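Local atomic coordinates of antibiotic resistance protein (Deinococcus radiodurans, PDB entry 2VLI), a protein that probably confers resistance to the antibiotic tunicamycin, acting as a phosphotransferase of the P-loop class. Residues 30-35 with 79-84; 35-40 with 63-68; 5-10 with 104-109; 68-73 with 100-105; 109-114 with 151-156. All coordinates share one frame; numbering follows the deposited sequence.

Interaction 1 of 5, residues 30-35 with 79-84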
# COMPACT_ATOMS: atom_id res chain seq x y z
N PRO A 30 -11.19 29.89 13.95
CA PRO A 30 -10.37 30.72 14.83
C PRO A 30 -9.82 29.95 16.03
O PRO A 30 -10.52 29.08 16.61
CB PRO A 30 -11.35 31.86 15.26
CG PRO A 30 -12.40 31.88 14.18
CD PRO A 30 -12.58 30.40 13.84
N GLY A 31 -8.56 30.23 16.36
CA GLY A 31 -7.84 29.52 17.44
C GLY A 31 -7.09 28.27 16.96
O GLY A 31 -6.36 27.64 17.73
N SER A 32 -7.28 27.91 15.70
CA SER A 32 -6.72 26.68 15.16
C SER A 32 -5.23 26.84 14.85
O SER A 32 -4.71 27.93 14.78
CB SER A 32 -7.49 26.23 13.90
OG SER A 32 -7.28 27.09 12.79
N PHE A 33 -4.52 25.72 14.75
CA PHE A 33 -3.08 25.76 14.52
C PHE A 33 -2.74 24.65 13.55
O PHE A 33 -3.25 23.54 13.73
CB PHE A 33 -2.32 25.59 15.85
CG PHE A 33 -0.81 25.56 15.70
CD1 PHE A 33 -0.13 24.36 15.65
CD2 PHE A 33 -0.08 26.74 15.67
CE1 PHE A 33 1.26 24.32 15.53
CE2 PHE A 33 1.29 26.72 15.53
CZ PHE A 33 1.97 25.50 15.47
N VAL A 34 -1.94 24.96 12.55
CA VAL A 34 -1.49 23.99 11.58
C VAL A 34 -0.15 23.37 12.03
O VAL A 34 0.90 24.01 12.03
CB VAL A 34 -1.38 24.59 10.17
CG1 VAL A 34 -1.03 23.51 9.19
CG2 VAL A 34 -2.71 25.24 9.69
N PHE A 35 -0.23 22.11 12.44
CA PHE A 35 0.91 21.31 12.84
C PHE A 35 1.47 20.59 11.63
O PHE A 35 0.80 19.76 11.04
CB PHE A 35 0.44 20.34 13.90
CG PHE A 35 1.49 19.44 14.45
CD1 PHE A 35 2.01 19.66 15.75
CD2 PHE A 35 1.94 18.34 13.74
CE1 PHE A 35 2.92 18.78 16.31
CE2 PHE A 35 2.84 17.48 14.31
CZ PHE A 35 3.35 17.73 15.60
N PRO A 79 -8.80 23.93 17.29
CA PRO A 79 -8.48 22.66 16.68
C PRO A 79 -7.06 22.58 16.12
O PRO A 79 -6.49 23.54 15.62
CB PRO A 79 -9.52 22.54 15.56
CG PRO A 79 -10.65 23.51 15.96
CD PRO A 79 -9.91 24.64 16.62
N LEU A 80 -6.49 21.40 16.23
CA LEU A 80 -5.18 21.12 15.71
C LEU A 80 -5.36 20.47 14.32
O LEU A 80 -6.02 19.44 14.22
CB LEU A 80 -4.49 20.21 16.70
CG LEU A 80 -2.97 20.16 16.79
CD1 LEU A 80 -2.33 21.58 16.85
CD2 LEU A 80 -2.60 19.38 18.03
N ILE A 81 -4.82 21.10 13.28
CA ILE A 81 -4.93 20.64 11.89
C ILE A 81 -3.60 20.06 11.41
O ILE A 81 -2.58 20.72 11.45
CB ILE A 81 -5.35 21.76 10.93
CG1 ILE A 81 -6.62 22.46 11.43
CG2 ILE A 81 -5.49 21.20 9.53
CD1 ILE A 81 -6.86 23.92 10.90
N VAL A 82 -3.60 18.81 10.98
CA VAL A 82 -2.37 18.11 10.62
C VAL A 82 -2.42 17.58 9.17
O VAL A 82 -2.98 16.53 8.95
CB VAL A 82 -2.13 16.90 11.58
CG1 VAL A 82 -0.79 16.25 11.30
CG2 VAL A 82 -2.34 17.30 13.09
N PRO A 83 -1.81 18.29 8.19
CA PRO A 83 -1.69 17.78 6.81
C PRO A 83 -0.54 16.78 6.70
O PRO A 83 0.56 17.08 7.11
CB PRO A 83 -1.38 19.03 5.98
CG PRO A 83 -0.99 20.12 6.96
CD PRO A 83 -1.07 19.55 8.37
N VAL A 84 -0.82 15.60 6.14
CA VAL A 84 0.15 14.58 5.90
C VAL A 84 -0.02 14.06 4.49
O VAL A 84 -1.02 14.31 3.85
CB VAL A 84 0.05 13.41 6.91
CG1 VAL A 84 0.23 13.91 8.29
CG2 VAL A 84 -1.28 12.71 6.82
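F33 and V34 lie beside L80 and I81 as an outer parallel strand pair of a P-loop-type alpha/beta fold, joined through helices as a beta-alpha-beta crossover. F33 is gripped at both backbone atoms: its N donates to P79 O at 3.1 Å, and its O accepts from I81 N at 2.9 Å with an almost straight N-H (177°). F35 N then reaches I81 O.

On the sheet face carrying F33 and L80, the CD1 methyl of L80 is the bump. It meets the F33 ring at its edge, 3.7 Å from F33 CD1, and also comes within 4.2 Å of F35 CB. The F35 ring itself swings off toward helix 61-75. On the face of V34 and I81, covered by A22 and H26 of helix 20-28, I81 CG1 stands beside its own backbone N (chi1 -52°) and sends CD1 back against S32, 3.7 Å from OG. That hydroxyl is bonded to L29 O and H26 ND1, so the methyl touches an already occupied oxygen. V34 CG1 is laid across the P83 ring at about a right angle, 4.0 Å from P83 CD.

The pairing stops at P83. Having no N-H to continue the pattern, it sets its CD 3.3 Å from F35 O, where the next donor would otherwise stand.

Interaction 2 of 5, residues 35-40 with 63-68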
# COMPACT_ATOMS: atom_id res chain seq x y z
N PHE A 35 -0.23 22.11 12.44
CA PHE A 35 0.91 21.31 12.84
C PHE A 35 1.47 20.59 11.63
O PHE A 35 0.80 19.76 11.04
CB PHE A 35 0.44 20.34 13.90
CG PHE A 35 1.49 19.44 14.45
CD1 PHE A 35 2.01 19.66 15.75
CD2 PHE A 35 1.94 18.34 13.74
CE1 PHE A 35 2.92 18.78 16.31
CE2 PHE A 35 2.84 17.48 14.31
CZ PHE A 35 3.35 17.73 15.60
N GLU A 36 2.71 20.91 11.25
CA GLU A 36 3.31 20.41 10.01
C GLU A 36 4.37 19.39 10.31
O GLU A 36 5.48 19.77 10.68
CB GLU A 36 3.95 21.54 9.21
CG GLU A 36 3.03 22.70 9.03
CD GLU A 36 3.50 23.69 8.00
OE1 GLU A 36 4.65 24.22 8.11
OE2 GLU A 36 2.68 23.97 7.08
N PRO A 37 4.05 18.08 10.16
CA PRO A 37 4.93 16.98 10.52
C PRO A 37 6.27 17.01 9.82
O PRO A 37 7.25 16.50 10.32
CB PRO A 37 4.17 15.74 10.06
CG PRO A 37 2.78 16.17 10.06
CD PRO A 37 2.77 17.59 9.65
N GLU A 38 6.31 17.59 8.64
CA GLU A 38 7.56 17.72 7.94
C GLU A 38 8.64 18.52 8.71
O GLU A 38 9.82 18.29 8.49
CB GLU A 38 7.33 18.34 6.55
CG GLU A 38 6.55 19.66 6.58
CD GLU A 38 4.97 19.50 6.43
OE1 GLU A 38 4.30 18.86 7.25
OE2 GLU A 38 4.40 20.11 5.49
N GLU A 39 8.26 19.45 9.59
CA GLU A 39 9.26 20.13 10.45
C GLU A 39 10.09 19.16 11.27
O GLU A 39 11.25 19.43 11.57
CB GLU A 39 8.63 21.13 11.43
CG GLU A 39 7.74 22.20 10.88
CD GLU A 39 8.45 23.21 9.99
OE1 GLU A 39 9.65 23.08 9.70
OE2 GLU A 39 7.76 24.17 9.56
N MSE A 40 9.49 18.04 11.68
CA MSE A 40 10.23 17.04 12.45
C MSE A 40 11.14 16.25 11.52
O MSE A 40 12.25 15.85 11.90
CB MSE A 40 9.30 16.09 13.18
CG MSE A 40 10.07 15.09 14.03
SE MSE A 40 11.17 15.99 15.49
CE MSE A 40 9.69 16.63 16.52
N PRO A 63 7.69 8.22 15.89
CA PRO A 63 7.56 8.45 17.33
C PRO A 63 7.83 9.90 17.81
O PRO A 63 7.14 10.41 18.67
CB PRO A 63 8.56 7.45 17.94
CG PRO A 63 9.57 7.27 16.90
CD PRO A 63 8.80 7.28 15.60
N LEU A 64 8.76 10.61 17.20
CA LEU A 64 9.07 11.91 17.73
C LEU A 64 8.07 12.93 17.27
O LEU A 64 7.73 13.83 18.04
CB LEU A 64 10.49 12.35 17.41
CG LEU A 64 11.67 11.51 17.90
CD1 LEU A 64 13.02 12.25 17.80
CD2 LEU A 64 11.37 10.89 19.33
N MSE A 65 7.63 12.84 16.02
CA MSE A 65 6.57 13.73 15.58
C MSE A 65 5.28 13.56 16.38
O MSE A 65 4.60 14.54 16.67
CB MSE A 65 6.39 13.58 14.06
CG MSE A 65 5.32 14.44 13.43
SE MSE A 65 3.49 13.74 13.62
CE MSE A 65 3.62 12.01 12.66
N LEU A 66 4.94 12.33 16.77
CA LEU A 66 3.73 12.06 17.54
C LEU A 66 3.86 12.50 19.00
O LEU A 66 2.90 12.97 19.61
CB LEU A 66 3.38 10.57 17.47
CG LEU A 66 2.81 9.97 16.15
CD1 LEU A 66 2.58 8.44 16.30
CD2 LEU A 66 1.58 10.71 15.66
N ASP A 67 5.04 12.35 19.58
CA ASP A 67 5.33 13.00 20.87
C ASP A 67 5.11 14.52 20.81
O ASP A 67 4.49 15.09 21.69
CB ASP A 67 6.75 12.72 21.27
CG ASP A 67 6.98 11.28 21.60
OD1 ASP A 67 6.00 10.51 21.80
OD2 ASP A 67 8.17 10.93 21.65
N ALA A 68 5.70 15.18 19.81
CA ALA A 68 5.45 16.60 19.62
C ALA A 68 3.96 16.95 19.48
O ALA A 68 3.50 17.96 19.99
CB ALA A 68 6.21 17.10 18.41
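F35 turns the rim of its ring to M65, and both M65 and M40 are selenomethionines here. The selenium of M65 lies 3.9 Å from F35 CE2 and 75° off the ring normal, a Met-aromatic contact made at the edge. Also near the ring plane is M65 O, 3.6 Å from F35 CZ. One turn further along helix 61-75, A68 comes against the same end of the ring, its carbonyl carbon 3.8 Å from F35 CE1.

P37 packs beside the M65 chain, CB to M65 CG at 3.8 Å. M65 leaves its helix with CG opposite the backbone N, which brings CG to the proline, and the bend at chi2 (-80°) turns the selenium to the ring. M40 approaches next to P37, its CB 3.9 Å from M65 CB. Two bends curl M40 over the helix surface, bringing its CE methyl to 3.7 Å from L64 O and 4.0 Å from A68 CB.

Further out, the F35 ring continues onto L69 and A72. P37 rests on V82 and V84 of the sheet, while its carbonyl oxygen accepts from W61 NE1. M65 in turn leans on L95 of helix 89-101. No polar bond spans the two segments: this is apolar packing within the helical connection between the neighbouring parallel strands 33-34 and 80-84, a beta-alpha-beta crossover of the P-loop-type fold in which helix 61-75 covers the sheet.

Interaction 3 of 5, residues 5-10 with 104-109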
# COMPACT_ATOMS: atom_id res chain seq x y z
N SER A 5 -8.94 19.71 22.53
CA SER A 5 -9.68 20.28 21.36
C SER A 5 -9.49 19.35 20.14
O SER A 5 -8.55 18.59 20.10
CB SER A 5 -9.17 21.67 21.03
OG SER A 5 -7.77 21.62 20.77
N PRO A 6 -10.40 19.42 19.15
CA PRO A 6 -10.33 18.42 18.08
C PRO A 6 -9.03 18.44 17.27
O PRO A 6 -8.49 19.50 16.99
CB PRO A 6 -11.49 18.81 17.16
CG PRO A 6 -12.39 19.63 18.00
CD PRO A 6 -11.50 20.37 18.95
N ILE A 7 -8.58 17.26 16.86
CA ILE A 7 -7.44 17.12 15.93
C ILE A 7 -7.95 16.68 14.55
O ILE A 7 -8.59 15.62 14.44
CB ILE A 7 -6.38 16.13 16.50
CG1 ILE A 7 -5.85 16.68 17.84
CG2 ILE A 7 -5.21 15.94 15.52
CD1 ILE A 7 -4.89 15.74 18.56
N ILE A 8 -7.71 17.49 13.52
CA ILE A 8 -8.19 17.18 12.16
C ILE A 8 -6.98 16.75 11.33
O ILE A 8 -6.13 17.56 11.05
CB ILE A 8 -8.91 18.36 11.52
CG1 ILE A 8 -10.01 18.87 12.45
CG2 ILE A 8 -9.50 18.00 10.21
CD1 ILE A 8 -10.51 20.26 12.08
N TRP A 9 -6.92 15.48 10.96
CA TRP A 9 -5.75 14.85 10.40
C TRP A 9 -6.11 14.52 8.96
O TRP A 9 -7.04 13.76 8.72
CB TRP A 9 -5.48 13.60 11.20
CG TRP A 9 -4.40 12.70 10.70
CD1 TRP A 9 -4.47 11.86 9.63
CD2 TRP A 9 -3.12 12.46 11.30
NE1 TRP A 9 -3.32 11.13 9.51
CE2 TRP A 9 -2.47 11.47 10.54
CE3 TRP A 9 -2.46 12.97 12.43
CZ2 TRP A 9 -1.18 11.01 10.82
CZ3 TRP A 9 -1.16 12.49 12.72
CH2 TRP A 9 -0.54 11.53 11.92
N ILE A 10 -5.44 15.15 8.02
CA ILE A 10 -5.82 15.09 6.63
C ILE A 10 -4.69 14.56 5.75
O ILE A 10 -3.67 15.22 5.55
CB ILE A 10 -6.23 16.50 6.12
CG1 ILE A 10 -7.38 17.03 6.95
CG2 ILE A 10 -6.59 16.44 4.61
CD1 ILE A 10 -7.62 18.55 6.81
N LEU A 104 -4.49 9.82 21.86
CA LEU A 104 -4.95 10.94 21.05
C LEU A 104 -6.05 10.43 20.11
O LEU A 104 -5.84 9.47 19.36
CB LEU A 104 -3.78 11.51 20.27
CG LEU A 104 -2.75 12.37 21.00
CD1 LEU A 104 -1.55 12.64 20.12
CD2 LEU A 104 -3.40 13.68 21.42
N SER A 105 -7.20 11.08 20.13
CA SER A 105 -8.28 10.66 19.28
C SER A 105 -8.37 11.71 18.21
O SER A 105 -8.61 12.88 18.51
CB SER A 105 -9.60 10.52 20.05
OG SER A 105 -10.46 9.59 19.38
N VAL A 106 -8.11 11.31 16.98
CA VAL A 106 -8.08 12.25 15.86
C VAL A 106 -9.17 11.92 14.86
O VAL A 106 -9.54 10.76 14.68
CB VAL A 106 -6.66 12.37 15.17
CG1 VAL A 106 -5.55 12.39 16.21
CG2 VAL A 106 -6.41 11.31 14.13
N HIS A 107 -9.64 12.95 14.18
CA HIS A 107 -10.49 12.80 13.02
C HIS A 107 -9.63 12.69 11.79
O HIS A 107 -9.10 13.68 11.29
CB HIS A 107 -11.38 14.03 12.89
CG HIS A 107 -12.30 14.22 14.05
ND1 HIS A 107 -13.50 13.55 14.16
CD2 HIS A 107 -12.20 15.01 15.15
CE1 HIS A 107 -14.10 13.93 15.27
NE2 HIS A 107 -13.34 14.83 15.88
N HIS A 108 -9.48 11.47 11.32
CA HIS A 108 -8.60 11.19 10.25
C HIS A 108 -9.31 10.91 8.93
O HIS A 108 -10.26 10.11 8.85
CB HIS A 108 -7.64 10.11 10.63
CG HIS A 108 -8.27 8.84 11.07
ND1 HIS A 108 -8.59 7.84 10.19
CD2 HIS A 108 -8.60 8.40 12.30
CE1 HIS A 108 -9.10 6.82 10.87
NE2 HIS A 108 -9.10 7.13 12.16
N PHE A 109 -8.81 11.57 7.91
CA PHE A 109 -9.37 11.58 6.58
C PHE A 109 -8.30 11.36 5.57
O PHE A 109 -7.15 11.84 5.76
CB PHE A 109 -10.01 12.95 6.27
CG PHE A 109 -11.10 13.34 7.20
CD1 PHE A 109 -12.36 12.73 7.10
CD2 PHE A 109 -10.88 14.26 8.23
CE1 PHE A 109 -13.36 13.08 7.95
CE2 PHE A 109 -11.88 14.60 9.10
CZ PHE A 109 -13.13 14.04 8.97
O HOH W 1 -9.91 14.96 17.91
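W9 N donates to H107 O at 2.8 Å, the shortest bond between strands 7-10 and 107-109, nearly straight at the hydrogen (172°) although the donor stands 27° from the carbonyl plane. H107 N bonds to I7 O and F109 N to W9 O, each at 2.9 Å, completing a parallel pairing in which I8, W9 and I10 lie next to H107, H108 and F109. Before the strands come together, I7 N gives its hydrogen to a water that also lies near S105 O, at a doubtfully short distance.

On the face of W9, the side chains of I7 and V106 press closely, I7 CG2 to V106 CG1 at 3.6 Å. The far end of I7 reaches on to L104, with CD1 3.8 Å from L104 CD2, the two chains meeting at roughly a right angle. V106 directs its other methyl, CG2, to W9 CB. The indole passes H108 with CD1 3.8 Å from H108 CB; with CG set between its own N and carbonyl carbon (chi1 56°), H108 carries its imidazole away from W9. L69 of helix 61-75 and L95 and M96 of helix 89-101 cover the indole.

The opposite face bears I8, I10, H107 and F109. I8 CG2 touches the F109 ring at its edge, and I165 of helix 158-169 packs on both residues. Helices thus flank a central parallel pair, the three-layer alpha/beta/alpha core of P-loop proteins, in which the first strand runs into the P-loop, as strand 7-11 probably does here.

Interaction 4 of 5, residues 68-73 with 100-105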
# COMPACT_ATOMS: atom_id res chain seq x y z
N ALA A 68 5.70 15.18 19.81
CA ALA A 68 5.45 16.60 19.62
C ALA A 68 3.96 16.95 19.48
O ALA A 68 3.50 17.96 19.99
CB ALA A 68 6.21 17.10 18.41
N LEU A 69 3.24 16.16 18.69
CA LEU A 69 1.81 16.32 18.47
C LEU A 69 1.02 16.21 19.77
O LEU A 69 0.13 17.02 20.02
CB LEU A 69 1.29 15.27 17.47
CG LEU A 69 -0.16 15.42 17.01
CD1 LEU A 69 -0.39 16.83 16.44
CD2 LEU A 69 -0.50 14.33 15.98
N GLN A 70 1.35 15.23 20.58
CA GLN A 70 0.72 15.09 21.89
C GLN A 70 0.90 16.35 22.74
O GLN A 70 -0.05 16.87 23.29
CB GLN A 70 1.32 13.89 22.58
CG GLN A 70 0.69 13.48 23.89
CD GLN A 70 1.36 12.23 24.42
OE1 GLN A 70 2.54 11.99 24.16
NE2 GLN A 70 0.62 11.41 25.13
N TYR A 71 2.13 16.88 22.80
CA TYR A 71 2.35 18.11 23.53
C TYR A 71 1.57 19.24 22.88
O TYR A 71 0.90 20.00 23.57
CB TYR A 71 3.86 18.43 23.67
CG TYR A 71 4.10 19.68 24.50
CD1 TYR A 71 4.11 19.62 25.90
CD2 TYR A 71 4.24 20.90 23.90
CE1 TYR A 71 4.29 20.76 26.66
CE2 TYR A 71 4.40 22.07 24.65
CZ TYR A 71 4.42 22.01 26.01
OH TYR A 71 4.58 23.18 26.75
N ALA A 72 1.64 19.36 21.55
CA ALA A 72 0.88 20.41 20.84
C ALA A 72 -0.62 20.37 21.19
O ALA A 72 -1.26 21.42 21.37
CB ALA A 72 1.09 20.34 19.29
N SER A 73 -1.15 19.15 21.29
CA SER A 73 -2.55 18.91 21.65
C SER A 73 -2.93 19.56 22.99
O SER A 73 -3.99 20.13 23.12
CB SER A 73 -2.81 17.39 21.73
OG SER A 73 -4.17 17.13 21.91
N LYS A 100 -3.16 6.29 19.06
CA LYS A 100 -3.99 5.58 20.02
C LYS A 100 -3.20 5.40 21.34
O LYS A 100 -3.71 5.81 22.37
CB LYS A 100 -4.40 4.24 19.43
CG LYS A 100 -5.66 3.67 20.03
CD LYS A 100 -5.63 2.15 20.04
CE LYS A 100 -6.97 1.61 20.55
NZ LYS A 100 -7.29 2.02 21.98
N ASP A 101 -1.98 4.86 21.24
CA ASP A 101 -0.98 4.71 22.37
C ASP A 101 -0.80 5.96 23.23
O ASP A 101 -0.67 5.88 24.47
CB ASP A 101 0.42 4.37 21.83
CG ASP A 101 0.52 2.98 21.19
OD1 ASP A 101 -0.50 2.26 21.21
OD2 ASP A 101 1.60 2.64 20.64
N ARG A 102 -0.79 7.10 22.56
CA ARG A 102 -0.61 8.41 23.18
C ARG A 102 -1.91 9.00 23.65
O ARG A 102 -1.97 10.17 24.05
CB ARG A 102 0.08 9.35 22.20
CG ARG A 102 1.53 9.02 22.06
CD ARG A 102 2.14 9.67 20.88
NE ARG A 102 3.54 9.29 20.76
CZ ARG A 102 4.00 8.15 20.27
NH1 ARG A 102 3.19 7.25 19.75
NH2 ARG A 102 5.30 7.96 20.22
N GLY A 103 -2.97 8.20 23.54
CA GLY A 103 -4.29 8.60 23.95
C GLY A 103 -4.90 9.68 23.12
O GLY A 103 -5.76 10.38 23.61
N LEU A 104 -4.49 9.82 21.86
CA LEU A 104 -4.95 10.94 21.05
C LEU A 104 -6.05 10.43 20.11
O LEU A 104 -5.84 9.47 19.36
CB LEU A 104 -3.78 11.51 20.27
CG LEU A 104 -2.75 12.37 21.00
CD1 LEU A 104 -1.55 12.64 20.12
CD2 LEU A 104 -3.40 13.68 21.42
N SER A 105 -7.20 11.08 20.13
CA SER A 105 -8.28 10.66 19.28
C SER A 105 -8.37 11.71 18.21
O SER A 105 -8.61 12.88 18.51
CB SER A 105 -9.60 10.52 20.05
OG SER A 105 -10.46 9.59 19.38
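A Schellman motif closing helix 89-101 sets R102 and L104 against Q70 and S73 of helix 61-75. G103, at positive phi, is its C' residue: G103 N bonds to K100 O and L104 N to L99 O, and the turned chain brings both neighbouring side chains to the same helix.

L104 applies its fork to the helix surface. CD1 settles 3.8 Å from Q70 CA, close to the backbone, and CD2 lies 3.6 Å from S73 OG. L69 touches the leucine more loosely.

The Q70 chain runs out almost fully extended, with CG opposite the backbone N (chi1 -174°). The Q70 and R102 side chains cross at about a right angle, the amide lying against R102 CB and CG. NE2 is 3.6 Å from R102 CB and OE1 3.8 Å from R102 CG; NE2 also lies 3.1 Å from R102 O. The amide and guanidinium planes are 59° apart, neither stacked nor coplanar. The charged end turns back toward the start of helix 61-75, where NE forms a salt bridge with D67, while NH1 bonds to G98 O of its own helix 89-101.

Chemically, the arginine is thus divided: its methylenes pack on the Q70 amide, while the ion pair fixes the guanidinium and probably holds the chain extended. Where the chain leaving helix 89-101 meets helix 61-75, L104 gives the apolar packing and D67-R102 the charge link.

Interaction 5 of 5, residues 109-114 with 151-156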
# COMPACT_ATOMS: atom_id res chain seq x y z
N PHE A 109 -8.81 11.57 7.91
CA PHE A 109 -9.37 11.58 6.58
C PHE A 109 -8.30 11.36 5.57
O PHE A 109 -7.15 11.84 5.76
CB PHE A 109 -10.01 12.95 6.27
CG PHE A 109 -11.10 13.34 7.20
CD1 PHE A 109 -12.36 12.73 7.10
CD2 PHE A 109 -10.88 14.26 8.23
CE1 PHE A 109 -13.36 13.08 7.95
CE2 PHE A 109 -11.88 14.60 9.10
CZ PHE A 109 -13.13 14.04 8.97
N THR A 110 -8.66 10.72 4.45
CA THR A 110 -7.81 10.60 3.26
C THR A 110 -8.58 11.18 2.07
O THR A 110 -9.73 10.82 1.84
CB THR A 110 -7.39 9.14 3.02
OG1 THR A 110 -6.55 8.72 4.11
CG2 THR A 110 -6.60 8.94 1.70
N LEU A 111 -7.97 12.14 1.38
CA LEU A 111 -8.57 12.76 0.20
C LEU A 111 -8.40 11.89 -0.98
O LEU A 111 -7.28 11.54 -1.35
CB LEU A 111 -7.93 14.10 -0.09
CG LEU A 111 -7.94 15.03 1.11
CD1 LEU A 111 -7.45 16.42 0.75
CD2 LEU A 111 -9.33 15.08 1.74
N ILE A 112 -9.53 11.53 -1.59
CA ILE A 112 -9.56 10.83 -2.86
C ILE A 112 -9.77 11.85 -3.98
O ILE A 112 -10.88 12.32 -4.21
CB ILE A 112 -10.69 9.80 -2.92
CG1 ILE A 112 -10.61 8.85 -1.71
CG2 ILE A 112 -10.68 9.07 -4.28
CD1 ILE A 112 -9.18 8.32 -1.46
N ALA A 113 -8.70 12.16 -4.68
CA ALA A 113 -8.72 13.22 -5.64
C ALA A 113 -8.66 12.66 -7.04
O ALA A 113 -8.06 11.62 -7.26
CB ALA A 113 -7.55 14.17 -5.39
N PRO A 114 -9.28 13.37 -8.02
CA PRO A 114 -9.25 12.96 -9.41
C PRO A 114 -7.84 12.93 -10.01
O PRO A 114 -7.00 13.80 -9.70
CB PRO A 114 -10.11 14.02 -10.11
CG PRO A 114 -11.02 14.48 -9.05
CD PRO A 114 -10.14 14.55 -7.83
N ILE A 151 -12.66 10.98 1.81
CA ILE A 151 -13.42 12.18 1.36
C ILE A 151 -13.12 12.31 -0.12
O ILE A 151 -11.98 12.52 -0.51
CB ILE A 151 -12.95 13.46 2.06
CG1 ILE A 151 -13.20 13.41 3.56
CG2 ILE A 151 -13.65 14.75 1.41
CD1 ILE A 151 -14.57 13.63 3.98
N ASP A 152 -14.11 12.14 -0.97
CA ASP A 152 -13.87 12.23 -2.41
C ASP A 152 -14.08 13.67 -2.78
O ASP A 152 -15.13 14.23 -2.48
CB ASP A 152 -14.86 11.37 -3.17
CG ASP A 152 -14.50 11.20 -4.65
OD1 ASP A 152 -14.08 12.18 -5.38
OD2 ASP A 152 -14.58 10.02 -5.07
N THR A 153 -13.10 14.26 -3.45
CA THR A 153 -13.09 15.69 -3.69
C THR A 153 -13.54 16.02 -5.11
O THR A 153 -13.58 17.20 -5.49
CB THR A 153 -11.66 16.29 -3.45
OG1 THR A 153 -10.73 15.76 -4.40
CG2 THR A 153 -11.17 15.99 -2.06
N ALA A 154 -13.89 14.99 -5.90
CA ALA A 154 -14.39 15.19 -7.24
C ALA A 154 -15.45 16.30 -7.27
O ALA A 154 -16.47 16.24 -6.59
CB ALA A 154 -14.94 13.93 -7.81
N GLY A 155 -15.20 17.29 -8.09
CA GLY A 155 -16.14 18.40 -8.28
C GLY A 155 -16.16 19.44 -7.18
O GLY A 155 -17.02 20.31 -7.21
N LEU A 156 -15.25 19.36 -6.21
CA LEU A 156 -15.27 20.25 -5.05
C LEU A 156 -14.07 21.19 -5.12
O LEU A 156 -12.97 20.79 -5.50
CB LEU A 156 -15.22 19.49 -3.71
CG LEU A 156 -16.29 18.45 -3.41
CD1 LEU A 156 -16.10 17.88 -2.00
CD2 LEU A 156 -17.66 19.06 -3.59
O HOH W 2 -12.06 11.82 -6.80
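L111 and I112 pair in parallel with I151 and D152: I151 N bonds to T110 O and I112 N to I151 O, both at 2.9 Å, and T153 N carries the pattern on to I112 O at 3.0 Å. A water also donates to I112 O and lies near D152 OD1 at a doubtfully short distance, between the two oxygens. T153 OG1 adds a weak bond of 3.4 Å to I112 O; the hydroxyl is turned there by a chi1 of 64°, between its own N and carbonyl carbon.

Among the apolar groups, I151 fits between F109 and L111. Its CG1 lies 3.7 Å from F109 CD1, while L111 runs alongside, pointing the same way, with CD2 4.0 Å from I151 CB. P114, the N-cap of helix 115-123, lays its CG 3.9 Å from A154 CA.

D152 bends back on its own chain. OD1 accepts A154 N at 2.9 Å, an Asx turn that shapes the exit from strand 150-152 and overlaps the type II turn T153-L156, where G155 takes the positive phi. Just before I151, H150 joins E145 in binding a cadmium ion, about 7 Å from the I112 side chain.

Two acceptors, I112 O and D152 OD1, come close with no bond between them; T153 N and the water serve the first and A154 N the second, which probably eases their repulsion.

How the interactions relate
From the N terminus, strand 7-11 waits longest for its partner: interaction 3 closes the widest loop, pairing it with strand 107-112, and interactions 1 and 2 both lie within that loop. Interaction 1 joins strands 33-34 and 80-84; inside it, interaction 2 packs helix 61-75 on the chain following F35, the residue they share. Interaction 4 starts on the same helix, sharing A68, crosses interaction 1 along the chain and ends on the L104-S105 stretch of interaction 3. A salt bridge also links interactions 2 and 4. Interaction 5 comes last, sharing F109 with interaction 3 and adding strand 150-152 at the sheet's other margin.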